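Local coordinates for Arf-GAP domain and FG repeat-containing protein 1 (Homo sapiens, PDB 2OLM) that acts as a cofactor for HIV-1 Rev in moving viral RNAs to the cytoplasm, is required for vesicle docking or fusion during acrosome biogenesis, and carries a zinc-binding Arf-GAP domain, at residues K27-D32 and E118-K123; K89-G94 and R124-P129. All blocks are in the same frame, centred on the assembly; numbering follows the deposited sequence.

Interaction 1. Residues K27-D32 and E118-K123. With ZN (zinc ion), chain B.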
ATOM      1  N   LYS A  27       8.457  -3.657  13.329  1.00 12.70           N
ATOM      2  CA  LYS A  27       9.064  -2.721  14.241  1.00 14.41           C
ATOM      3  C   LYS A  27      10.308  -2.156  13.574  1.00 12.22           C
ATOM      4  O   LYS A  27      11.007  -2.868  12.848  1.00 12.23           O
ATOM      5  CB  LYS A  27       9.468  -3.422  15.550  1.00 17.58           C
ATOM      6  CG  LYS A  27       8.278  -3.918  16.350  1.00 20.31           C
ATOM      7  CD  LYS A  27       7.493  -2.783  16.913  1.00 24.81           C
ATOM      8  N   CYS A  28      10.546  -0.870  13.833  1.00 10.89           N
ATOM      9  CA  CYS A  28      11.765  -0.152  13.349  1.00  8.78           C
ATOM     10  C   CYS A  28      12.993  -0.992  13.670  1.00 11.25           C
ATOM     11  O   CYS A  28      13.195  -1.382  14.809  1.00 11.66           O
ATOM     12  CB  CYS A  28      11.883   1.192  14.019  1.00 11.47           C
ATOM     13  SG  CYS A  28      13.353   2.036  13.549  1.00  9.86           S
ATOM     14  N   PHE A  29      13.868  -1.215  12.678  1.00  8.48           N
ATOM     15  CA  PHE A  29      15.100  -1.987  12.881  1.00  8.82           C
ATOM     16  C   PHE A  29      16.053  -1.325  13.868  1.00  8.92           C
ATOM     17  O   PHE A  29      16.851  -2.013  14.492  1.00  9.42           O
ATOM     18  CB  PHE A  29      15.812  -2.175  11.569  1.00  9.40           C
ATOM     19  CG  PHE A  29      17.028  -3.011  11.689  1.00  8.25           C
ATOM     20  CD1 PHE A  29      16.955  -4.279  12.190  1.00  9.64           C
ATOM     21  CD2 PHE A  29      18.266  -2.507  11.296  1.00  8.78           C
ATOM     22  CE1 PHE A  29      18.102  -5.036  12.388  1.00  9.19           C
ATOM     23  CE2 PHE A  29      19.412  -3.281  11.451  1.00 10.30           C
ATOM     24  CZ  PHE A  29      19.320  -4.538  11.980  1.00  9.81           C
ATOM     25  N   ASP A  30      16.042  -0.012  13.984  1.00  8.88           N
ATOM     26  CA  ASP A  30      16.997   0.686  14.801  1.00  8.87           C
ATOM     27  C   ASP A  30      16.567   0.968  16.224  1.00  9.86           C
ATOM     28  O   ASP A  30      17.375   0.838  17.153  1.00 12.08           O
ATOM     29  CB  ASP A  30      17.517   1.967  14.088  1.00  9.15           C
ATOM     30  CG  ASP A  30      18.314   1.624  12.851  1.00  9.66           C
ATOM     31  OD1 ASP A  30      19.251   0.765  12.976  1.00 10.36           O
ATOM     32  OD2 ASP A  30      18.003   2.164  11.770  1.00 10.42           O
ATOM     33  N   CYS A  31      15.318   1.363  16.418  1.00 10.15           N
ATOM     34  CA  CYS A  31      14.824   1.599  17.788  1.00 11.43           C
ATOM     35  C   CYS A  31      13.889   0.544  18.352  1.00 13.36           C
ATOM     36  O   CYS A  31      13.700   0.523  19.592  1.00 15.53           O
ATOM     37  CB  CYS A  31      14.175   2.982  17.911  1.00 13.80           C
ATOM     38  SG  CYS A  31      12.560   3.156  17.104  1.00 12.75           S
ATOM     39  N   ASP A  32      13.276  -0.275  17.503  1.00 10.66           N
ATOM     40  CA  ASP A  32      12.330  -1.313  17.942  1.00 14.33           C
ATOM     41  C   ASP A  32      11.150  -0.737  18.712  1.00 17.52           C
ATOM     42  O   ASP A  32      10.484  -1.484  19.443  1.00 23.77           O
ATOM     43  CB  ASP A  32      13.060  -2.369  18.804  1.00 15.11           C
ATOM     44  CG  ASP A  32      12.285  -3.660  18.927  1.00 20.23           C
ATOM     45  OD1 ASP A  32      11.837  -4.168  17.910  1.00 17.95           O
ATOM     46  OD2 ASP A  32      12.126  -4.165  20.076  1.00 23.60           O
ATOM     47  N   GLU A 118      28.066   3.438  16.109  1.00 10.05           N
ATOM     48  CA  GLU A 118      28.602   2.181  16.640  1.00 10.89           C
ATOM     49  C   GLU A 118      28.051   1.000  15.891  1.00  8.91           C
ATOM     50  O   GLU A 118      28.772   0.051  15.625  1.00  8.70           O
ATOM     51  CB  GLU A 118      28.353   2.083  18.143  1.00 13.10           C
ATOM     52  CG  GLU A 118      29.335   2.957  18.912  1.00 15.64           C
ATOM     53  CD  GLU A 118      29.381   2.676  20.372  1.00 21.63           C
ATOM     54  OE1 GLU A 118      28.451   2.004  20.887  1.00 24.30           O
ATOM     55  OE2 GLU A 118      30.335   3.199  20.992  1.00 28.96           O
ATOM     56  N   LYS A 119      26.794   1.084  15.478  1.00  8.87           N
ATOM     57  CA  LYS A 119      26.116  -0.044  14.825  1.00  7.30           C
ATOM     58  C   LYS A 119      26.659  -0.276  13.409  1.00  7.38           C
ATOM     59  O   LYS A 119      26.984  -1.400  13.022  1.00  8.42           O
ATOM     60  CB  LYS A 119      24.595   0.177  14.796  1.00  9.29           C
ATOM     61  CG  LYS A 119      23.776  -0.938  14.258  1.00  8.63           C
ATOM     62  CD  LYS A 119      22.286  -0.687  14.516  1.00  8.79           C
ATOM     63  CE  LYS A 119      21.410  -1.763  13.932  1.00  8.04           C
ATOM     64  NZ  LYS A 119      19.917  -1.564  14.220  1.00  9.21           N
ATOM     65  N   TYR A 120      26.698   0.803  12.629  1.00  7.47           N
ATOM     66  CA  TYR A 120      26.938   0.704  11.193  1.00  7.56           C
ATOM     67  C   TYR A 120      28.352   1.037  10.768  1.00  7.79           C
ATOM     68  O   TYR A 120      28.831   0.460   9.809  1.00  9.18           O
ATOM     69  CB  TYR A 120      25.940   1.586  10.394  1.00  6.58           C
ATOM     70  CG  TYR A 120      24.510   1.121  10.538  1.00  6.53           C
ATOM     71  CD1 TYR A 120      24.068  -0.063   9.965  1.00  7.29           C
ATOM     72  CD2 TYR A 120      23.611   1.844  11.282  1.00  8.10           C
ATOM     73  CE1 TYR A 120      22.756  -0.499  10.137  1.00  8.16           C
ATOM     74  CE2 TYR A 120      22.314   1.427  11.449  1.00  7.23           C
ATOM     75  CZ  TYR A 120      21.892   0.244  10.876  1.00  8.43           C
ATOM     76  OH  TYR A 120      20.608  -0.243  11.005  1.00  9.02           O
ATOM     77  N   GLU A 121      28.993   1.982  11.457  1.00  7.74           N
ATOM     78  CA  GLU A 121      30.331   2.456  11.054  1.00  8.22           C
ATOM     79  C   GLU A 121      31.426   1.696  11.793  1.00  8.91           C
ATOM     80  O   GLU A 121      32.308   1.067  11.173  1.00 10.95           O
ATOM     81  CB  GLU A 121      30.466   3.968  11.248  1.00  8.39           C
ATOM     82  CG  GLU A 121      29.411   4.792  10.510  1.00  7.79           C
ATOM     83  CD  GLU A 121      29.587   6.283  10.614  1.00  9.81           C
ATOM     84  OE1 GLU A 121      30.492   6.739  11.331  1.00 10.65           O
ATOM     85  OE2 GLU A 121      28.808   6.988   9.953  1.00 10.08           O
ATOM     86  N   LYS A 122      31.340   1.714  13.124  1.00  9.08           N
ATOM     87  CA  LYS A 122      32.328   1.015  13.943  1.00 11.20           C
ATOM     88  C   LYS A 122      32.037  -0.487  14.051  1.00  9.73           C
ATOM     89  O   LYS A 122      32.930  -1.239  14.422  1.00 10.85           O
ATOM     90  CB  LYS A 122      32.404   1.644  15.308  1.00 11.15           C
ATOM     91  CG  LYS A 122      32.796   3.134  15.252  1.00 14.79           C
ATOM     92  CD  LYS A 122      32.787   3.771  16.584  1.00 18.52           C
ATOM     93  CE  LYS A 122      33.116   5.249  16.501  1.00 22.14           C
ATOM     94  NZ  LYS A 122      32.590   5.968  17.698  1.00 30.07           N
ATOM     95  N   LYS A 123      30.809  -0.911  13.734  1.00  8.88           N
ATOM     96  CA  LYS A 123      30.473  -2.326  13.665  0.50  9.19           C
ATOM     97  C   LYS A 123      30.670  -3.030  15.005  1.00  9.38           C
ATOM     98  O   LYS A 123      31.208  -4.146  15.071  1.00 10.09           O
ATOM     99  CB  LYS A 123      31.255  -2.984  12.521  0.50  9.88           C
ATOM    100  CG  LYS A 123      30.654  -2.622  11.214  0.50  8.59           C
ATOM    101  CD  LYS A 123      31.536  -2.959  10.055  0.50  8.42           C
ATOM    102  CE  LYS A 123      30.817  -2.613   8.768  0.50  8.92           C
ATOM    103  NZ  LYS A 123      31.704  -2.778   7.597  0.50  9.35           N
TER
HETATM  104 ZN    ZN B 201      13.101   3.923  15.010  1.00 11.19          ZN
HETATM  105  O   HOH W   1      18.601   0.876   9.450  1.00  7.79           O
HETATM  106  O   HOH W   2      19.221  -1.268  16.938  1.00 11.73           O
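The backbones of Phe29-Asp30 and Lys119-Tyr120 stay well apart, the nearest CA atoms, of Asp30 and Lys119, being 9.1 Å from each other, and long side chains from the last turns of helix 109-121 bridge the gap. Asp30 OD1 is the shared target. Tyr120 OH donates to it at 2.6 Å on the syn side, the side of the other carboxylate oxygen, and the carboxylate stands almost perpendicular to the phenol ring, their planes 88° apart. Lys119 NZ reaches the same oxygen at 2.7 Å from the anti side, 23° out of the carboxylate plane, forming a salt bridge. With CG anti to the backbone N (chi1 -175°) and every later torsion extended, the lysine spans the distance at nearly full length, its CG lying over the Tyr120 ring.

Asp30 sits within the C4-type zinc finger of the Arf-GAP domain: Cys28 SG and Cys31 SG bind zinc, and Cys48 and Cys51 complete the site. Within the loop, Cys31 N donates to Cys28 SG in a nearly straight bond, and Asp32 N to Cys28 O. Through Asp30 and its neighbour Phe29 this loop is joined to helix 109-121, whose contacting residues lie more than 80 positions further along the chain.

The ammonium of Lys119 also lies over one face of the Phe29 ring, 3.7 Å from NZ to the ring centroid, a cation-pi contact offset toward the rim. Tyr120 OH meets the edge of that ring, 3.3 Å from Phe29 CD2. Two waters extend the buried polar network: one donates to Asp30 OD2 and Tyr120 OH, the other donates to Asp30 O and accepts from Lys119 NZ. The positive charge would probably favour an ionised Asp30.

Interaction 2. Residues K89-G94 and R124-P129; sequences KQIWLG and RWYVPP
Trp125 meets the end of helix 84-92 through its CB, 3.6 Å from Trp92 O, while its indole turns away from residues 89-94, with Arg124 CG over the centre of one face; the rings of Trp125 and Phe96 meet edge-to-face. Next along, Tyr126 brings CA close to Ile91 O in a CA-H...O contact of 3.3 Å. Its CG is anti to the backbone N (chi1 178°), which swings the ring alongside the side chains of Ile91 and Trp92, all pointing the same way. Tyr126 CE1 touches Ile91 CG2 at 3.5 Å and lies over one face of the Trp92 indole, toward its rim. The two aromatic planes are inclined at 56°, and the closest carbons, Tyr126 CD1 and Trp92 CE3, are 3.7 Å apart.

Val127 supplies the hydrogen bond between the two backbones: its N donates to Ile91 O at 2.9 Å in a nearly straight bond. Ile91 O, in the last turn of helix 84-92, thus takes a partner from the connection between helices 109-121 and 129-133, so that the C-terminal part of the Arf-GAP domain is laid across the end of an earlier helix. A second CA-H...O contact runs the other way, from Ile91 CA to Val127 O. On the side chain of Val127, CB packs against Gln90 O, and CG2 lies 3.8 Å from Gly94 CA, where the chain has already left the helix.

Pro128 occupies the N-cap position of helix 129-133. In the first turn of that helix, the ring of Pro129 crosses the Ile91 side chain at about a right angle, its CB 4.0 Å from Ile91 CD1, and Ala132 touches Ile91 further along.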
ATOM      1  N   LYS A  89      19.269  -8.042  11.257  1.00  8.43           N
ATOM      2  CA  LYS A  89      19.549  -8.311  12.687  1.00 10.10           C
ATOM      3  C   LYS A  89      20.750  -9.247  12.819  1.00  9.93           C
ATOM      4  O   LYS A  89      21.629  -9.059  13.672  1.00  9.65           O
ATOM      5  CB  LYS A  89      18.333  -8.960  13.354  1.00 12.05           C
ATOM      6  CG  LYS A  89      18.526  -9.370  14.795  1.00 14.34           C
ATOM      7  CD  LYS A  89      17.282 -10.150  15.296  1.00 16.82           C
ATOM      8  N   GLN A  90      20.782 -10.258  11.961  1.00  8.97           N
ATOM      9  CA  GLN A  90      21.841 -11.251  12.037  0.50 10.59           C
ATOM     10  C   GLN A  90      23.218 -10.668  11.682  1.00 10.91           C
ATOM     11  O   GLN A  90      24.261 -11.189  12.121  1.00 10.91           O
ATOM     12  CB  GLN A  90      21.503 -12.431  11.144  0.50 11.71           C
ATOM     13  CG  GLN A  90      20.214 -13.166  11.576  0.50 14.48           C
ATOM     14  CD  GLN A  90      20.321 -13.735  12.973  0.50 16.49           C
ATOM     15  OE1 GLN A  90      21.389 -14.189  13.373  0.50 23.00           O
ATOM     16  NE2 GLN A  90      19.233 -13.677  13.739  0.50 23.90           N
ATOM     17  N   ILE A  91      23.234  -9.593  10.900  1.00  8.59           N
ATOM     18  CA  ILE A  91      24.465  -8.915  10.466  1.00  8.61           C
ATOM     19  C   ILE A  91      24.817  -7.804  11.458  1.00  6.95           C
ATOM     20  O   ILE A  91      25.753  -7.920  12.248  1.00  9.63           O
ATOM     21  CB  ILE A  91      24.301  -8.348   9.019  1.00 10.19           C
ATOM     22  CG1 ILE A  91      24.074  -9.514   8.054  1.00 12.67           C
ATOM     23  CG2 ILE A  91      25.517  -7.483   8.631  1.00 12.06           C
ATOM     24  CD1 ILE A  91      23.487  -9.077   6.682  1.00 11.65           C
ATOM     25  N   TRP A  92      24.021  -6.757  11.450  1.00  7.76           N
ATOM     26  CA  TRP A  92      24.345  -5.539  12.190  1.00  7.86           C
ATOM     27  C   TRP A  92      24.176  -5.666  13.717  1.00  6.78           C
ATOM     28  O   TRP A  92      24.765  -4.896  14.483  1.00  8.86           O
ATOM     29  CB  TRP A  92      23.492  -4.362  11.641  1.00  7.56           C
ATOM     30  CG  TRP A  92      23.707  -4.173  10.198  1.00  7.31           C
ATOM     31  CD1 TRP A  92      22.871  -4.568   9.189  1.00  8.72           C
ATOM     32  CD2 TRP A  92      24.862  -3.607   9.567  1.00  6.94           C
ATOM     33  NE1 TRP A  92      23.446  -4.298   7.961  1.00  8.52           N
ATOM     34  CE2 TRP A  92      24.660  -3.698   8.178  1.00  6.97           C
ATOM     35  CE3 TRP A  92      26.041  -3.021  10.049  1.00  7.88           C
ATOM     36  CZ2 TRP A  92      25.626  -3.252   7.250  1.00 10.11           C
ATOM     37  CZ3 TRP A  92      26.971  -2.539   9.145  1.00  7.59           C
ATOM     38  CH2 TRP A  92      26.757  -2.675   7.752  1.00  9.22           C
ATOM     39  N   LEU A  93      23.336  -6.619  14.128  1.00  8.64           N
ATOM     40  CA  LEU A  93      23.092  -6.889  15.525  1.00  7.20           C
ATOM     41  C   LEU A  93      23.420  -8.366  15.821  1.00  8.53           C
ATOM     42  O   LEU A  93      22.909  -8.923  16.804  1.00  8.30           O
ATOM     43  CB  LEU A  93      21.626  -6.600  15.916  1.00  9.76           C
ATOM     44  CG  LEU A  93      21.184  -5.163  15.741  1.00  9.90           C
ATOM     45  CD1 LEU A  93      19.682  -5.072  15.936  1.00 11.30           C
ATOM     46  CD2 LEU A  93      21.956  -4.226  16.668  1.00 11.51           C
ATOM     47  N   GLY A  94      24.288  -8.995  15.041  1.00  7.94           N
ATOM     48  CA  GLY A  94      24.569 -10.425  15.246  1.00  7.99           C
ATOM     49  C   GLY A  94      25.159 -10.724  16.594  1.00  8.53           C
ATOM     50  O   GLY A  94      24.964 -11.844  17.122  1.00  9.84           O
ATOM     51  N   ARG A 124      30.179  -2.420  16.051  1.00  8.55           N
ATOM     52  CA  ARG A 124      30.372  -2.955  17.391  1.00  8.38           C
ATOM     53  C   ARG A 124      29.742  -4.355  17.565  1.00  8.72           C
ATOM     54  O   ARG A 124      30.303  -5.183  18.336  1.00  8.91           O
ATOM     55  CB  ARG A 124      29.773  -2.005  18.408  1.00  8.66           C
ATOM     56  CG  ARG A 124      29.852  -2.506  19.854  1.00  9.12           C
ATOM     57  CD  ARG A 124      29.569  -1.376  20.792  1.00 11.20           C
ATOM     58  NE  ARG A 124      29.597  -1.821  22.182  1.00 12.36           N
ATOM     59  CZ  ARG A 124      29.303  -1.041  23.210  1.00 14.10           C
ATOM     60  NH1 ARG A 124      29.027   0.235  23.003  1.00 13.85           N
ATOM     61  NH2 ARG A 124      29.333  -1.533  24.446  1.00 13.96           N
ATOM     62  N   TRP A 125      28.617  -4.635  16.920  1.00  7.81           N
ATOM     63  CA  TRP A 125      27.857  -5.893  17.148  1.00  8.17           C
ATOM     64  C   TRP A 125      27.773  -6.731  15.896  1.00  8.79           C
ATOM     65  O   TRP A 125      26.858  -7.535  15.731  1.00  8.22           O
ATOM     66  CB  TRP A 125      26.423  -5.573  17.648  1.00  8.35           C
ATOM     67  CG  TRP A 125      26.392  -4.753  18.873  1.00  9.88           C
ATOM     68  CD1 TRP A 125      26.603  -5.193  20.170  1.00 11.58           C
ATOM     69  CD2 TRP A 125      26.152  -3.330  18.988  1.00 10.33           C
ATOM     70  NE1 TRP A 125      26.498  -4.149  21.049  1.00 10.39           N
ATOM     71  CE2 TRP A 125      26.227  -2.993  20.345  1.00 10.14           C
ATOM     72  CE3 TRP A 125      25.862  -2.317  18.058  1.00  9.35           C
ATOM     73  CZ2 TRP A 125      26.048  -1.694  20.801  1.00 10.94           C
ATOM     74  CZ3 TRP A 125      25.689  -1.032  18.522  1.00 11.84           C
ATOM     75  CH2 TRP A 125      25.771  -0.733  19.875  1.00 10.54           C
ATOM     76  N   TYR A 126      28.724  -6.528  14.976  1.00  8.67           N
ATOM     77  CA  TYR A 126      28.594  -6.964  13.600  1.00  7.84           C
ATOM     78  C   TYR A 126      29.104  -8.384  13.368  1.00  8.89           C
ATOM     79  O   TYR A 126      30.193  -8.745  13.851  1.00 11.34           O
ATOM     80  CB  TYR A 126      29.407  -5.983  12.749  1.00 10.73           C
ATOM     81  CG  TYR A 126      29.496  -6.210  11.249  1.00  9.52           C
ATOM     82  CD1 TYR A 126      28.528  -5.699  10.391  1.00 10.43           C
ATOM     83  CD2 TYR A 126      30.587  -6.850  10.678  1.00 10.87           C
ATOM     84  CE1 TYR A 126      28.620  -5.864   9.018  1.00 10.68           C
ATOM     85  CE2 TYR A 126      30.695  -6.994   9.342  1.00 10.37           C
ATOM     86  CZ  TYR A 126      29.715  -6.503   8.494  1.00 11.10           C
ATOM     87  OH  TYR A 126      29.852  -6.623   7.116  1.00 13.33           O
ATOM     88  N   VAL A 127      28.350  -9.165  12.601  1.00  8.90           N
ATOM     89  CA  VAL A 127      28.789 -10.446  12.047  1.00  9.44           C
ATOM     90  C   VAL A 127      28.727 -10.328  10.516  1.00 11.83           C
ATOM     91  O   VAL A 127      27.710  -9.905   9.975  1.00 11.33           O
ATOM     92  CB  VAL A 127      27.884 -11.595  12.523  1.00 10.06           C
ATOM     93  CG1 VAL A 127      28.308 -12.931  11.860  1.00 14.22           C
ATOM     94  CG2 VAL A 127      27.916 -11.712  14.047  1.00 11.68           C
ATOM     95  N   PRO A 128      29.836 -10.635   9.826  1.00 13.15           N
ATOM     96  CA  PRO A 128      29.834 -10.455   8.367  1.00 13.69           C
ATOM     97  C   PRO A 128      28.729 -11.244   7.687  1.00 14.64           C
ATOM     98  O   PRO A 128      28.385 -12.350   8.130  1.00 14.85           O
ATOM     99  CB  PRO A 128      31.216 -10.995   7.953  1.00 17.60           C
ATOM    100  CG  PRO A 128      32.047 -10.884   9.116  1.00 18.37           C
ATOM    101  CD  PRO A 128      31.154 -11.048  10.324  1.00 13.42           C
ATOM    102  N   PRO A 129      28.141 -10.688   6.627  1.00 16.47           N
ATOM    103  CA  PRO A 129      27.012 -11.347   5.996  1.00 17.37           C
ATOM    104  C   PRO A 129      27.183 -12.795   5.579  1.00 18.18           C
ATOM    105  O   PRO A 129      26.232 -13.549   5.676  1.00 18.68           O
ATOM    106  CB  PRO A 129      26.724 -10.465   4.767  1.00 18.30           C
ATOM    107  CG  PRO A 129      27.281  -9.170   5.103  1.00 20.25           C
ATOM    108  CD  PRO A 129      28.390  -9.358   6.048  1.00 17.37           C
TER

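In the fold
Interaction 1 is fully buried and largely polar, with a shared carboxylate oxygen, an ammonium group and waters linking the zinc finger to helix 109-121. Interaction 2 lies farther from the chain centre, is only partly buried, and relies on apolar packing and one backbone hydrogen bond between the end of helix 84-92 and residues 124-129. The two centres are 10 Å apart, and their segments alternate along the chain. They also touch: Trp92 packs on Lys119 and Tyr120, Phe29 on Lys89, and Glu118 OE1 forms a salt bridge with Arg124 NH1. Residues 118-123 run straight into 124-129, so one continuous run of chain serves both contacts.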